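Local coordinates for hypothetical sugar ABC-transporter sugar binding protein (Arthrobacter globiformis, PDB 7BVT) that binds cyclic alpha-maltosyl-1,6-maltose and probably delivers it to an ABC transporter for sugar uptake, as a bacterial solute-binding protein of family 1, at residues Ile86-Leu91 and Gly295-Met300; Asp90-Pro95 and His369-Thr374. All coordinates share one frame; numbering follows the deposited sequence.

The end of strand 86-90 and the turn after it, Asp90 and Leu91, belong to both contacts. From the N terminus, the chain passes through strand 28-34, parallel partner of 86-90, and in contact 1 strand 86-90 is met by 295-300, closing a loop of 203 residues. Contact 2 closes a longer one: 90-95, at the start of helix 94-100, is met by 369-374, which runs from the end of strand 368-369 toward helix 377-392. The smaller loop therefore lies almost wholly within the larger. The two centres are about 10 Å apart, Val94 packs on Gln298 and Met300, and both contacts touch the same glucose unit of the bound glycan.

Contact 1: residues Ile86-Leu91 and Gly295-Met300. With GLC (alpha-D-glucopyranose), chain B.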
# COMPACT_ATOMS: atom_id res chain seq x y z
N ILE A 86 0.46 8.37 20.71
CA ILE A 86 0.16 8.04 19.29
C ILE A 86 1.36 7.30 18.69
O ILE A 86 2.51 7.82 18.71
CB ILE A 86 -0.24 9.28 18.46
CG1 ILE A 86 -1.47 10.01 19.02
CG2 ILE A 86 -0.42 8.96 17.01
CD1 ILE A 86 -1.71 11.38 18.41
N ALA A 87 1.11 6.19 18.03
CA ALA A 87 2.09 5.58 17.10
C ALA A 87 1.60 5.71 15.66
O ALA A 87 0.41 5.46 15.40
CB ALA A 87 2.28 4.12 17.43
N ILE A 88 2.46 6.06 14.75
CA ILE A 88 2.12 6.08 13.31
C ILE A 88 2.98 5.01 12.64
O ILE A 88 4.21 5.17 12.57
CB ILE A 88 2.28 7.49 12.71
CG1 ILE A 88 1.43 8.52 13.47
CG2 ILE A 88 1.98 7.51 11.21
CD1 ILE A 88 1.51 9.91 12.95
N GLY A 89 2.34 3.96 12.15
CA GLY A 89 3.01 2.76 11.64
C GLY A 89 2.57 2.38 10.26
O GLY A 89 1.62 2.95 9.75
N ASP A 90 3.20 1.38 9.69
CA ASP A 90 2.78 0.82 8.41
C ASP A 90 1.43 0.13 8.58
O ASP A 90 1.13 -0.39 9.67
CB ASP A 90 3.82 -0.17 7.88
CG ASP A 90 3.35 -0.68 6.51
OD1 ASP A 90 3.18 0.17 5.60
OD2 ASP A 90 2.99 -1.88 6.40
N LEU A 91 0.64 0.09 7.50
CA LEU A 91 -0.66 -0.64 7.47
C LEU A 91 -0.55 -2.00 8.17
O LEU A 91 -1.34 -2.30 9.09
CB LEU A 91 -1.11 -0.84 6.04
CG LEU A 91 -2.46 -1.52 5.90
CD1 LEU A 91 -3.58 -0.60 6.33
CD2 LEU A 91 -2.70 -1.98 4.47
N GLY A 295 -1.07 0.92 0.51
CA GLY A 295 -0.01 1.10 1.51
C GLY A 295 -0.21 2.38 2.27
O GLY A 295 -1.22 3.06 2.05
N GLY A 296 0.74 2.67 3.11
CA GLY A 296 0.78 3.97 3.79
C GLY A 296 0.65 3.86 5.29
O GLY A 296 0.60 2.73 5.83
N GLU A 297 0.61 5.03 5.94
CA GLU A 297 0.74 5.09 7.41
C GLU A 297 -0.61 5.21 8.10
O GLU A 297 -1.48 5.93 7.60
CB GLU A 297 1.58 6.29 7.79
CG GLU A 297 3.06 6.01 7.60
CD GLU A 297 3.56 5.96 6.17
OE1 GLU A 297 3.37 6.92 5.43
OE2 GLU A 297 4.12 4.91 5.79
N GLN A 298 -0.74 4.53 9.23
CA GLN A 298 -1.95 4.50 10.05
C GLN A 298 -1.59 5.08 11.42
O GLN A 298 -0.55 4.69 11.95
CB GLN A 298 -2.43 3.07 10.25
CG GLN A 298 -2.34 2.18 9.02
CD GLN A 298 -3.08 2.68 7.82
OE1 GLN A 298 -4.29 2.92 7.87
NE2 GLN A 298 -2.40 2.83 6.69
N ALA A 299 -2.50 5.85 12.02
CA ALA A 299 -2.26 6.37 13.38
C ALA A 299 -3.07 5.51 14.34
O ALA A 299 -4.21 5.18 14.02
CB ALA A 299 -2.63 7.84 13.46
N MET A 300 -2.52 5.27 15.50
CA MET A 300 -3.07 4.44 16.60
C MET A 300 -2.87 5.21 17.91
O MET A 300 -1.79 5.80 18.08
CB MET A 300 -2.32 3.11 16.67
CG MET A 300 -2.59 2.25 15.45
SD MET A 300 -1.25 1.09 15.20
CE MET A 300 -0.15 2.11 14.20
C1 GLC B . 4.93 0.42 0.72
C2 GLC B . 3.64 0.46 1.49
C3 GLC B . 3.58 -0.69 2.47
C4 GLC B . 3.80 -1.99 1.68
C5 GLC B . 5.17 -1.95 1.02
C6 GLC B . 5.42 -3.23 0.20
O2 GLC B . 3.51 1.76 2.04
O3 GLC B . 2.31 -0.65 3.14
O4 GLC B . 3.78 -3.12 2.53
O5 GLC B . 5.19 -0.88 0.12
O6 GLC B . 6.82 -3.38 0.03
O HOH W 1 4.10 2.41 4.41
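Strands 86-90 and 297-300 run antiparallel, their axes 151° apart, with Ala87-Met300 and Gly89-Gln298 as hydrogen-bonded pairs and Ile88-Ala299 as a non-hydrogen-bonded pair between them. Strand 86-90 lies between parallel 28-34 and antiparallel 292-301 in the sheet of a type 2 periplasmic-binding fold, and Asp90, Gly295 and Gly296 at one end of the pairing line the glycan pocket. Gln298 N gives Gly89 O a nearly straight bond of 2.9 Å, and Leu91 N closes the ladder with a weak one to Gly296 O. Ile88 CG1 packs on Ala299 CB on one face, with helix 306-319 covering Ala299, and Ile88 CG2 meets Glu297 CB at 3.7 Å, these side chains crossing near a right angle. On the other face, the bent Met300 chain (chi3 -87°) brings CE beside Gly89 N. Gln298 folds back at chi2 (-57°), bringing CG against Leu91 CA and the amide obliquely across the Leu91 side chain, with Gln298 CD 3.6 Å from Leu91 CD1; NE2 bonds Gly296 O from above the carbonyl plane. An alanine here lacks the amide and is likely to open a gap beside Leu91 CD1 and leave Gly296 O with only the weak Leu91 N bond among those described. Tyr35, Trp36 and Ser138 hold the Glu297 carboxylate. Water 1 donates to Glu297 OE2 and Asp90 OD1, and Asp90 OD1 accepts GLC O3 at 2.7 Å.

Contact 2: residues Asp90-Pro95 and His369-Thr374; sequences DLVWVP and HARPNT. With GLC (alpha-D-glucopyranose), chain B.
The Arg371 guanidinium carries Val92 CG1 over the centre of one face, 3.4 Å above its plane, and has the glucose C3 and O4 at its edge; Leu91 CD2 approaches obliquely, 3.8 Å from Arg371 NH1. On the Trp93 ring, Asp90 CB lies 3.8 Å above the plane of one face, offset toward the rim. The arginine reaches into the sugar pocket of this periplasmic-binding fold from the loop before helix 377-392, while 90-95 leads from strand 86-90 into the first residues of helix 94-100. The two terminal nitrogens of Arg371 grip adjacent hydroxyl oxygens: NH1 to GLC O3, and NH2 to GLC O4 at 2.8 Å with an angle of 165°. NH2 also forms a salt bridge with Glu195 and NH1 bonds Leu294 O, which would fix the plane of the group. The bend at chi3 (-71°) turns the end of the arginine chain across Val92. Asp90 OD2, meanwhile, accepts Val92 N at 3.1 Å from above the carboxylate plane, an Asx turn that fixes the backbone at Val92, whose CG1 covers the guanidinium face. Farther along, the Pro95 ring packs on the backbone of 373-374, with CG 3.3 Å from Asn373 O, and Phe125 of helix 120-125 also touches Pro95. Asn373 ND2 bonds Phe125 O. Water 2 bridges the two backbones, donating to Val92 O at 2.6 Å and to Thr374 O at 2.9 Å.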
# COMPACT_ATOMS: atom_id res chain seq x y z
N ASP A 90 3.20 1.38 9.69
CA ASP A 90 2.78 0.82 8.41
C ASP A 90 1.43 0.13 8.58
O ASP A 90 1.13 -0.39 9.67
CB ASP A 90 3.82 -0.17 7.88
CG ASP A 90 3.35 -0.68 6.51
OD1 ASP A 90 3.18 0.17 5.60
OD2 ASP A 90 2.99 -1.88 6.40
N LEU A 91 0.64 0.09 7.50
CA LEU A 91 -0.66 -0.64 7.47
C LEU A 91 -0.55 -2.00 8.17
O LEU A 91 -1.34 -2.30 9.09
CB LEU A 91 -1.11 -0.84 6.04
CG LEU A 91 -2.46 -1.52 5.90
CD1 LEU A 91 -3.58 -0.60 6.33
CD2 LEU A 91 -2.70 -1.98 4.47
N VAL A 92 0.36 -2.83 7.71
CA VAL A 92 0.37 -4.25 8.14
C VAL A 92 0.87 -4.35 9.59
O VAL A 92 0.78 -5.43 10.16
CB VAL A 92 1.17 -5.13 7.15
CG1 VAL A 92 0.65 -4.95 5.74
CG2 VAL A 92 2.64 -4.85 7.20
N TRP A 93 1.37 -3.26 10.18
CA TRP A 93 1.77 -3.30 11.60
C TRP A 93 0.57 -3.21 12.53
O TRP A 93 0.70 -3.62 13.69
CB TRP A 93 2.77 -2.21 11.97
CG TRP A 93 4.07 -2.28 11.26
CD1 TRP A 93 4.54 -3.26 10.42
CD2 TRP A 93 5.11 -1.31 11.40
NE1 TRP A 93 5.80 -2.93 10.01
CE2 TRP A 93 6.17 -1.75 10.58
CE3 TRP A 93 5.22 -0.12 12.10
CZ2 TRP A 93 7.34 -1.01 10.47
CZ3 TRP A 93 6.38 0.62 11.97
CH2 TRP A 93 7.42 0.17 11.17
N VAL A 94 -0.51 -2.59 12.10
CA VAL A 94 -1.62 -2.26 13.05
C VAL A 94 -2.02 -3.48 13.86
O VAL A 94 -2.13 -3.40 15.07
CB VAL A 94 -2.83 -1.62 12.34
CG1 VAL A 94 -4.00 -1.49 13.27
CG2 VAL A 94 -2.45 -0.28 11.77
N PRO A 95 -2.32 -4.64 13.26
CA PRO A 95 -2.78 -5.77 14.05
C PRO A 95 -1.73 -6.27 15.03
O PRO A 95 -2.11 -6.72 16.09
CB PRO A 95 -3.10 -6.87 12.99
CG PRO A 95 -3.21 -6.12 11.70
CD PRO A 95 -2.31 -4.92 11.81
N HIS A 369 -7.90 -2.17 -2.54
CA HIS A 369 -8.15 -3.11 -1.44
C HIS A 369 -7.08 -2.95 -0.39
O HIS A 369 -5.98 -2.57 -0.75
CB HIS A 369 -8.13 -4.54 -1.95
CG HIS A 369 -9.20 -4.91 -2.92
ND1 HIS A 369 -9.97 -6.03 -2.74
CD2 HIS A 369 -9.56 -4.39 -4.12
CE1 HIS A 369 -10.82 -6.13 -3.72
NE2 HIS A 369 -10.58 -5.18 -4.60
N ALA A 370 -7.39 -3.32 0.85
CA ALA A 370 -6.38 -3.50 1.91
C ALA A 370 -6.15 -4.99 2.16
O ALA A 370 -7.11 -5.76 2.09
CB ALA A 370 -6.83 -2.84 3.21
N ARG A 371 -4.91 -5.32 2.49
CA ARG A 371 -4.47 -6.64 2.99
C ARG A 371 -5.28 -7.00 4.22
O ARG A 371 -5.91 -6.16 4.88
CB ARG A 371 -2.97 -6.60 3.21
CG ARG A 371 -2.22 -6.71 1.87
CD ARG A 371 -0.77 -6.30 1.93
NE ARG A 371 -0.69 -4.85 2.10
CZ ARG A 371 0.42 -4.18 2.34
NH1 ARG A 371 0.38 -2.86 2.48
NH2 ARG A 371 1.57 -4.82 2.35
N PRO A 372 -5.37 -8.30 4.54
CA PRO A 372 -6.13 -8.71 5.71
C PRO A 372 -5.46 -8.28 7.02
O PRO A 372 -4.23 -8.24 7.14
CB PRO A 372 -6.15 -10.22 5.63
CG PRO A 372 -4.89 -10.53 4.87
CD PRO A 372 -4.74 -9.42 3.83
N ASN A 373 -6.31 -7.93 7.98
CA ASN A 373 -5.89 -7.28 9.25
C ASN A 373 -5.59 -8.34 10.33
O ASN A 373 -5.84 -8.09 11.50
CB ASN A 373 -6.88 -6.21 9.70
CG ASN A 373 -8.21 -6.75 10.11
OD1 ASN A 373 -8.45 -7.97 10.01
ND2 ASN A 373 -9.07 -5.85 10.56
N THR A 374 -5.01 -9.45 9.94
CA THR A 374 -4.57 -10.49 10.92
C THR A 374 -3.17 -10.15 11.39
O THR A 374 -2.32 -9.77 10.61
CB THR A 374 -4.69 -11.89 10.32
OG1 THR A 374 -4.08 -12.79 11.26
CG2 THR A 374 -4.08 -12.06 8.94
C1 GLC B . 4.93 0.42 0.72
C2 GLC B . 3.64 0.46 1.49
C3 GLC B . 3.58 -0.69 2.47
C4 GLC B . 3.80 -1.99 1.68
C5 GLC B . 5.17 -1.95 1.02
C6 GLC B . 5.42 -3.23 0.20
O2 GLC B . 3.51 1.76 2.04
O3 GLC B . 2.31 -0.65 3.14
O4 GLC B . 3.78 -3.12 2.53
O5 GLC B . 5.19 -0.88 0.12
O6 GLC B . 6.82 -3.38 0.03
O HOH W 2 -0.13 -7.84 10.54